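PDB 3U0H: xylose isomerase domain protein from Alicyclobacillus acidocaldarius subsp. acidocaldarius, which probably acts as an isomerase of the xylose isomerase-like TIM-barrel family, though its substrate is not established. Local coordinates for residues 5-18 against 30-43. Numbering follows the deposited sequence.
Sequences EPCLHPTLVDETSL and YRYVDVPFHWLEAE. With EDO (1,2-ethanediol), chain F.
Leu8 lies over one face of the Tyr30 ring: its CB stands 3.8 Å from the ring centroid and only 7° off the normal, a CH-pi contact. Here the first two strands of a TIM barrel, 5-8 and 32-33, run parallel and are joined through helix 18-27 as a beta-alpha-beta unit. With CG anti to the backbone N (chi1 -171°), the Leu8 chain runs on across the same ring, and CD1 comes to 3.6 Å from Tyr30 CE1. The hydroxyl of Tyr30 is hydrogen-bonded to the carbonyl of Ala265, which fixes the far end of the ring. Two backbone bonds flank Val33 and define its parallel bridge with Leu8: Leu8 N donates to Tyr32 O at 3.1 Å, and Asp34 N to Leu8 O at 2.9 Å. At the N-terminal end of the strands, Glu5 OE2 sits over a face of the Arg31 guanidinium, 3.4 Å from NH1; since no N-H points at the oxygen, this salt bridge rests on charge alone.

Past the C-terminal ends of the strands, Thr16 O and Pro36 CD stand over opposite faces of the Trp39 indole, both offset toward its rim, while Leu18 CD1 reaches its edge 3.8 Å from CE3. The side chains of His9 and Asp34 run side by side, with Asp34 OD2 at the imidazole edge, 3.5 Å from His9 CD2, and the planes turned 72° apart; Asp34 OD2 is hydrogen-bonded to Tyr203 OH. The 1,2-ethanediol, probably from the crystallisation liquor, occupies the barrel end where substrates bind in TIM-barrel enzymes, its O1 donating to Asp34 OD1 at 2.7 Å.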
loop_
_atom_site.group_PDB
_atom_site.type_symbol
_atom_site.label_atom_id
_atom_site.label_comp_id
_atom_site.label_asym_id
_atom_site.label_seq_id
_atom_site.Cartn_x
_atom_site.Cartn_y
_atom_site.Cartn_z
ATOM N N GLU A 5 -4.798 -34.179 0.990
ATOM C CA GLU A 5 -5.641 -35.131 0.290
ATOM C C GLU A 5 -5.414 -35.251 -1.179
ATOM O O GLU A 5 -4.986 -34.315 -1.818
ATOM C CB GLU A 5 -7.072 -34.733 0.404
ATOM C CG GLU A 5 -7.675 -35.163 1.694
ATOM C CD GLU A 5 -9.149 -34.990 1.606
ATOM O OE1 GLU A 5 -9.758 -35.862 0.931
ATOM O OE2 GLU A 5 -9.648 -33.965 2.145
ATOM N N PRO A 6 -5.790 -36.404 -1.740
ATOM C CA PRO A 6 -5.612 -36.632 -3.150
ATOM C C PRO A 6 -6.641 -35.824 -3.885
ATOM O O PRO A 6 -7.743 -35.636 -3.378
ATOM C CB PRO A 6 -5.867 -38.121 -3.303
ATOM C CG PRO A 6 -5.651 -38.680 -1.941
ATOM C CD PRO A 6 -6.191 -37.628 -1.034
ATOM N N CYS A 7 -6.265 -35.335 -5.055
ATOM C CA CYS A 7 -7.102 -34.469 -5.861
ATOM C C CYS A 7 -7.025 -34.989 -7.286
ATOM O O CYS A 7 -5.956 -35.301 -7.793
ATOM C CB CYS A 7 -6.605 -33.019 -5.803
ATOM S SG CYS A 7 -7.552 -31.900 -6.929
ATOM N N LEU A 8 -8.154 -35.088 -7.950
ATOM C CA LEU A 8 -8.165 -35.598 -9.321
ATOM C C LEU A 8 -7.803 -34.468 -10.293
ATOM O O LEU A 8 -8.166 -33.304 -10.107
ATOM C CB LEU A 8 -9.519 -36.189 -9.641
ATOM C CG LEU A 8 -9.599 -36.954 -10.965
ATOM C CD1 LEU A 8 -8.834 -38.280 -10.913
ATOM C CD2 LEU A 8 -11.059 -37.167 -11.323
ATOM N N HIS A 9 -7.029 -34.828 -11.297
ATOM C CA HIS A 9 -6.637 -33.910 -12.337
ATOM C C HIS A 9 -7.012 -34.415 -13.745
ATOM O O HIS A 9 -6.855 -35.586 -14.042
ATOM C CB HIS A 9 -5.150 -33.759 -12.274
ATOM C CG HIS A 9 -4.667 -32.603 -13.033
ATOM N ND1 HIS A 9 -4.306 -32.698 -14.310
ATOM C CD2 HIS A 9 -4.512 -31.275 -12.669
ATOM C CE1 HIS A 9 -3.934 -31.457 -14.757
ATOM N NE2 HIS A 9 -4.056 -30.602 -13.755
ATOM N N PRO A 10 -7.452 -33.525 -14.641
ATOM C CA PRO A 10 -7.948 -33.897 -15.978
ATOM C C PRO A 10 -7.041 -34.806 -16.835
ATOM O O PRO A 10 -7.544 -35.705 -17.556
ATOM C CB PRO A 10 -8.066 -32.546 -16.675
ATOM C CG PRO A 10 -8.289 -31.572 -15.573
ATOM C CD PRO A 10 -7.422 -32.055 -14.463
ATOM N N THR A 11 -5.725 -34.586 -16.739
ATOM C CA THR A 11 -4.739 -35.421 -17.439
ATOM C C THR A 11 -4.734 -36.855 -17.001
ATOM O O THR A 11 -4.220 -37.684 -17.701
ATOM C CB THR A 11 -3.310 -34.951 -17.196
ATOM O OG1 THR A 11 -3.024 -35.056 -15.792
ATOM C CG2 THR A 11 -3.116 -33.499 -17.678
ATOM N N LEU A 12 -5.237 -37.165 -15.828
ATOM C CA LEU A 12 -5.235 -38.560 -15.416
ATOM C C LEU A 12 -6.225 -39.407 -16.160
ATOM O O LEU A 12 -6.022 -40.595 -16.268
ATOM C CB LEU A 12 -5.545 -38.687 -13.917
ATOM C CG LEU A 12 -4.375 -39.017 -13.043
ATOM C CD1 LEU A 12 -4.895 -39.510 -11.700
ATOM C CD2 LEU A 12 -3.560 -40.067 -13.761
ATOM N N VAL A 13 -7.317 -38.800 -16.627
ATOM C CA VAL A 13 -8.452 -39.521 -17.176
ATOM C C VAL A 13 -8.745 -39.091 -18.608
ATOM O O VAL A 13 -8.421 -37.984 -19.043
ATOM C CB VAL A 13 -9.712 -39.298 -16.322
ATOM C CG1 VAL A 13 -9.432 -39.647 -14.874
ATOM C CG2 VAL A 13 -10.209 -37.865 -16.439
ATOM N N ASP A 14 -9.371 -39.948 -19.373
ATOM C CA ASP A 14 -9.376 -39.655 -20.821
ATOM C C ASP A 14 -10.678 -38.957 -21.122
ATOM O O ASP A 14 -11.475 -39.480 -21.837
ATOM C CB ASP A 14 -9.095 -40.912 -21.726
ATOM C CG ASP A 14 -9.359 -42.269 -21.019
ATOM O OD1 ASP A 14 -10.261 -42.352 -20.143
ATOM O OD2 ASP A 14 -8.665 -43.262 -21.358
ATOM N N GLU A 15 -10.923 -37.813 -20.490
ATOM C CA GLU A 15 -12.301 -37.370 -20.369
ATOM C C GLU A 15 -12.413 -35.884 -20.518
ATOM O O GLU A 15 -11.729 -35.119 -19.859
ATOM C CB GLU A 15 -12.975 -37.863 -19.069
ATOM C CG GLU A 15 -14.520 -37.874 -19.083
ATOM C CD GLU A 15 -15.133 -38.218 -20.460
ATOM O OE1 GLU A 15 -15.422 -39.417 -20.682
ATOM O OE2 GLU A 15 -15.311 -37.315 -21.341
ATOM N N THR A 16 -13.310 -35.498 -21.413
ATOM C CA THR A 16 -13.458 -34.118 -21.824
ATOM C C THR A 16 -14.824 -33.552 -21.378
ATOM O O THR A 16 -14.921 -32.344 -21.165
ATOM C CB THR A 16 -13.223 -34.055 -23.366
ATOM O OG1 THR A 16 -12.934 -32.722 -23.788
ATOM C CG2 THR A 16 -14.416 -34.666 -24.128
ATOM N N SER A 17 -15.852 -34.410 -21.198
ATOM C CA SER A 17 -17.178 -33.950 -20.659
ATOM C C SER A 17 -17.103 -33.526 -19.225
ATOM O O SER A 17 -16.672 -34.281 -18.355
ATOM C CB SER A 17 -18.273 -35.042 -20.744
ATOM O OG SER A 17 -19.458 -34.658 -20.031
ATOM N N LEU A 18 -17.581 -32.336 -18.940
ATOM C CA LEU A 18 -17.600 -31.887 -17.563
ATOM C C LEU A 18 -18.425 -32.814 -16.697
ATOM O O LEU A 18 -17.993 -33.233 -15.638
ATOM C CB LEU A 18 -18.169 -30.490 -17.490
ATOM C CG LEU A 18 -18.162 -29.912 -16.081
ATOM C CD1 LEU A 18 -16.772 -29.887 -15.433
ATOM C CD2 LEU A 18 -18.750 -28.514 -16.159
ATOM N N TYR A 30 -12.880 -39.610 -4.920
ATOM C CA TYR A 30 -12.266 -38.309 -4.605
ATOM C C TYR A 30 -13.299 -37.325 -4.058
ATOM O O TYR A 30 -14.509 -37.462 -4.312
ATOM C CB TYR A 30 -11.663 -37.656 -5.828
ATOM C CG TYR A 30 -10.447 -38.299 -6.400
ATOM C CD1 TYR A 30 -10.552 -39.362 -7.259
ATOM C CD2 TYR A 30 -9.207 -37.805 -6.163
ATOM C CE1 TYR A 30 -9.446 -39.953 -7.817
ATOM C CE2 TYR A 30 -8.081 -38.384 -6.740
ATOM C CZ TYR A 30 -8.212 -39.470 -7.572
ATOM O OH TYR A 30 -7.112 -40.098 -8.159
ATOM N N ARG A 31 -12.811 -36.330 -3.316
ATOM C CA ARG A 31 -13.604 -35.160 -2.873
ATOM C C ARG A 31 -13.060 -33.888 -3.580
ATOM O O ARG A 31 -13.809 -33.086 -4.126
ATOM C CB ARG A 31 -13.527 -35.065 -1.337
ATOM C CG ARG A 31 -13.962 -33.759 -0.695
ATOM C CD ARG A 31 -13.639 -33.765 0.814
ATOM N NE ARG A 31 -13.468 -32.408 1.357
ATOM C CZ ARG A 31 -13.024 -32.102 2.578
ATOM N NH1 ARG A 31 -12.675 -33.057 3.440
ATOM N NH2 ARG A 31 -12.935 -30.820 2.938
ATOM N N TYR A 32 -11.749 -33.721 -3.592
ATOM C CA TYR A 32 -11.132 -32.602 -4.309
ATOM C C TYR A 32 -10.986 -32.882 -5.826
ATOM O O TYR A 32 -10.420 -33.925 -6.228
ATOM C CB TYR A 32 -9.750 -32.298 -3.755
ATOM C CG TYR A 32 -9.740 -31.394 -2.539
ATOM C CD1 TYR A 32 -10.126 -30.053 -2.616
ATOM C CD2 TYR A 32 -9.316 -31.885 -1.312
ATOM C CE1 TYR A 32 -10.084 -29.241 -1.484
ATOM C CE2 TYR A 32 -9.270 -31.084 -0.165
ATOM C CZ TYR A 32 -9.646 -29.773 -0.241
ATOM O OH TYR A 32 -9.587 -29.038 0.933
ATOM N N VAL A 33 -11.488 -31.954 -6.653
ATOM C CA VAL A 33 -11.253 -31.987 -8.100
ATOM C C VAL A 33 -10.635 -30.686 -8.620
ATOM O O VAL A 33 -11.041 -29.590 -8.240
ATOM C CB VAL A 33 -12.500 -32.322 -8.906
ATOM C CG1 VAL A 33 -12.842 -33.779 -8.691
ATOM C CG2 VAL A 33 -13.646 -31.390 -8.564
ATOM N N ASP A 34 -9.597 -30.869 -9.430
ATOM C CA ASP A 34 -9.014 -29.835 -10.243
ATOM C C ASP A 34 -9.793 -29.843 -11.582
ATOM O O ASP A 34 -9.934 -30.881 -12.266
ATOM C CB ASP A 34 -7.525 -30.125 -10.452
ATOM C CG ASP A 34 -6.781 -28.943 -11.079
ATOM O OD1 ASP A 34 -7.337 -28.310 -11.979
ATOM O OD2 ASP A 34 -5.655 -28.633 -10.677
ATOM N N VAL A 35 -10.377 -28.706 -11.887
ATOM C CA VAL A 35 -11.116 -28.488 -13.119
ATOM C C VAL A 35 -10.638 -27.155 -13.667
ATOM O O VAL A 35 -10.697 -26.170 -12.970
ATOM C CB VAL A 35 -12.617 -28.410 -12.871
ATOM C CG1 VAL A 35 -13.365 -28.150 -14.193
ATOM C CG2 VAL A 35 -13.115 -29.704 -12.209
ATOM N N PRO A 36 -10.144 -27.127 -14.924
ATOM C CA PRO A 36 -9.833 -25.845 -15.539
ATOM C C PRO A 36 -11.073 -24.901 -15.659
ATOM O O PRO A 36 -12.230 -25.347 -15.861
ATOM C CB PRO A 36 -9.266 -26.237 -16.924
ATOM C CG PRO A 36 -8.963 -27.695 -16.892
ATOM C CD PRO A 36 -9.693 -28.290 -15.723
ATOM N N PHE A 37 -10.842 -23.600 -15.537
ATOM C CA PHE A 37 -11.943 -22.635 -15.445
ATOM C C PHE A 37 -12.837 -22.577 -16.723
ATOM O O PHE A 37 -14.077 -22.385 -16.622
ATOM C CB PHE A 37 -11.412 -21.209 -15.109
ATOM C CG PHE A 37 -12.526 -20.160 -15.043
ATOM C CD1 PHE A 37 -13.409 -20.150 -13.979
ATOM C CD2 PHE A 37 -12.744 -19.287 -16.091
ATOM C CE1 PHE A 37 -14.435 -19.262 -13.926
ATOM C CE2 PHE A 37 -13.789 -18.371 -16.046
ATOM C CZ PHE A 37 -14.627 -18.353 -14.955
ATOM N N HIS A 38 -12.216 -22.689 -17.905
ATOM C CA HIS A 38 -12.966 -22.770 -19.180
ATOM C C HIS A 38 -13.997 -23.843 -19.119
ATOM O O HIS A 38 -15.085 -23.677 -19.705
ATOM C CB HIS A 38 -12.052 -23.017 -20.390
ATOM C CG HIS A 38 -11.454 -21.763 -20.978
ATOM N ND1 HIS A 38 -11.912 -20.494 -20.676
ATOM C CD2 HIS A 38 -10.422 -21.591 -21.920
ATOM C CE1 HIS A 38 -11.197 -19.577 -21.391
ATOM N NE2 HIS A 38 -10.292 -20.254 -22.159
ATOM N N TRP A 39 -13.744 -24.929 -18.394
ATOM C CA TRP A 39 -14.774 -25.950 -18.341
ATOM C C TRP A 39 -15.942 -25.443 -17.568
ATOM O O TRP A 39 -17.096 -25.556 -17.990
ATOM C CB TRP A 39 -14.296 -27.179 -17.653
ATOM C CG TRP A 39 -13.188 -27.960 -18.279
ATOM C CD1 TRP A 39 -12.002 -27.493 -18.942
ATOM C CD2 TRP A 39 -13.088 -29.428 -18.255
ATOM N NE1 TRP A 39 -11.204 -28.554 -19.310
ATOM C CE2 TRP A 39 -11.817 -29.768 -18.919
ATOM C CE3 TRP A 39 -13.890 -30.439 -17.772
ATOM C CZ2 TRP A 39 -11.410 -31.082 -19.055
ATOM C CZ3 TRP A 39 -13.482 -31.764 -17.935
ATOM C CH2 TRP A 39 -12.272 -32.076 -18.552
ATOM N N LEU A 40 -15.650 -24.846 -16.420
ATOM C CA LEU A 40 -16.701 -24.333 -15.565
ATOM C C LEU A 40 -17.457 -23.158 -16.224
ATOM O O LEU A 40 -18.667 -23.036 -16.084
ATOM C CB LEU A 40 -16.101 -23.903 -14.225
ATOM C CG LEU A 40 -15.317 -24.930 -13.400
ATOM C CD1 LEU A 40 -14.647 -24.246 -12.227
ATOM C CD2 LEU A 40 -16.229 -26.072 -12.964
ATOM N N GLU A 41 -16.719 -22.282 -16.903
ATOM C CA GLU A 41 -17.272 -21.147 -17.650
ATOM C C GLU A 41 -18.230 -21.555 -18.772
ATOM O O GLU A 41 -19.253 -20.899 -18.974
ATOM C CB GLU A 41 -16.140 -20.374 -18.289
ATOM C CG GLU A 41 -16.551 -19.017 -18.802
ATOM C CD GLU A 41 -15.361 -18.230 -19.308
ATOM O OE1 GLU A 41 -14.633 -18.698 -20.235
ATOM O OE2 GLU A 41 -15.155 -17.119 -18.778
ATOM N N ALA A 42 -17.873 -22.615 -19.515
ATOM C CA ALA A 42 -18.716 -23.194 -20.589
ATOM C C ALA A 42 -20.052 -23.617 -20.018
ATOM O O ALA A 42 -21.089 -23.278 -20.556
ATOM C CB ALA A 42 -18.027 -24.397 -21.238
ATOM N N GLU A 43 -20.026 -24.303 -18.879
ATOM C CA GLU A 43 -21.270 -24.627 -18.148
ATOM C C GLU A 43 -22.005 -23.391 -17.589
ATOM O O GLU A 43 -23.211 -23.237 -17.799
ATOM C CB GLU A 43 -20.996 -25.578 -17.003
ATOM C CG GLU A 43 -22.253 -26.212 -16.457
ATOM C CD GLU A 43 -22.770 -27.370 -17.316
ATOM O OE1 GLU A 43 -21.975 -28.021 -18.052
ATOM O OE2 GLU A 43 -23.985 -27.624 -17.230
HETATM C C1 EDO F . -5.843 -26.153 -14.134
HETATM O O1 EDO F . -6.242 -27.544 -14.340
HETATM C C2 EDO F . -6.363 -25.552 -12.814
HETATM O O2 EDO F . -5.752 -26.115 -11.621
#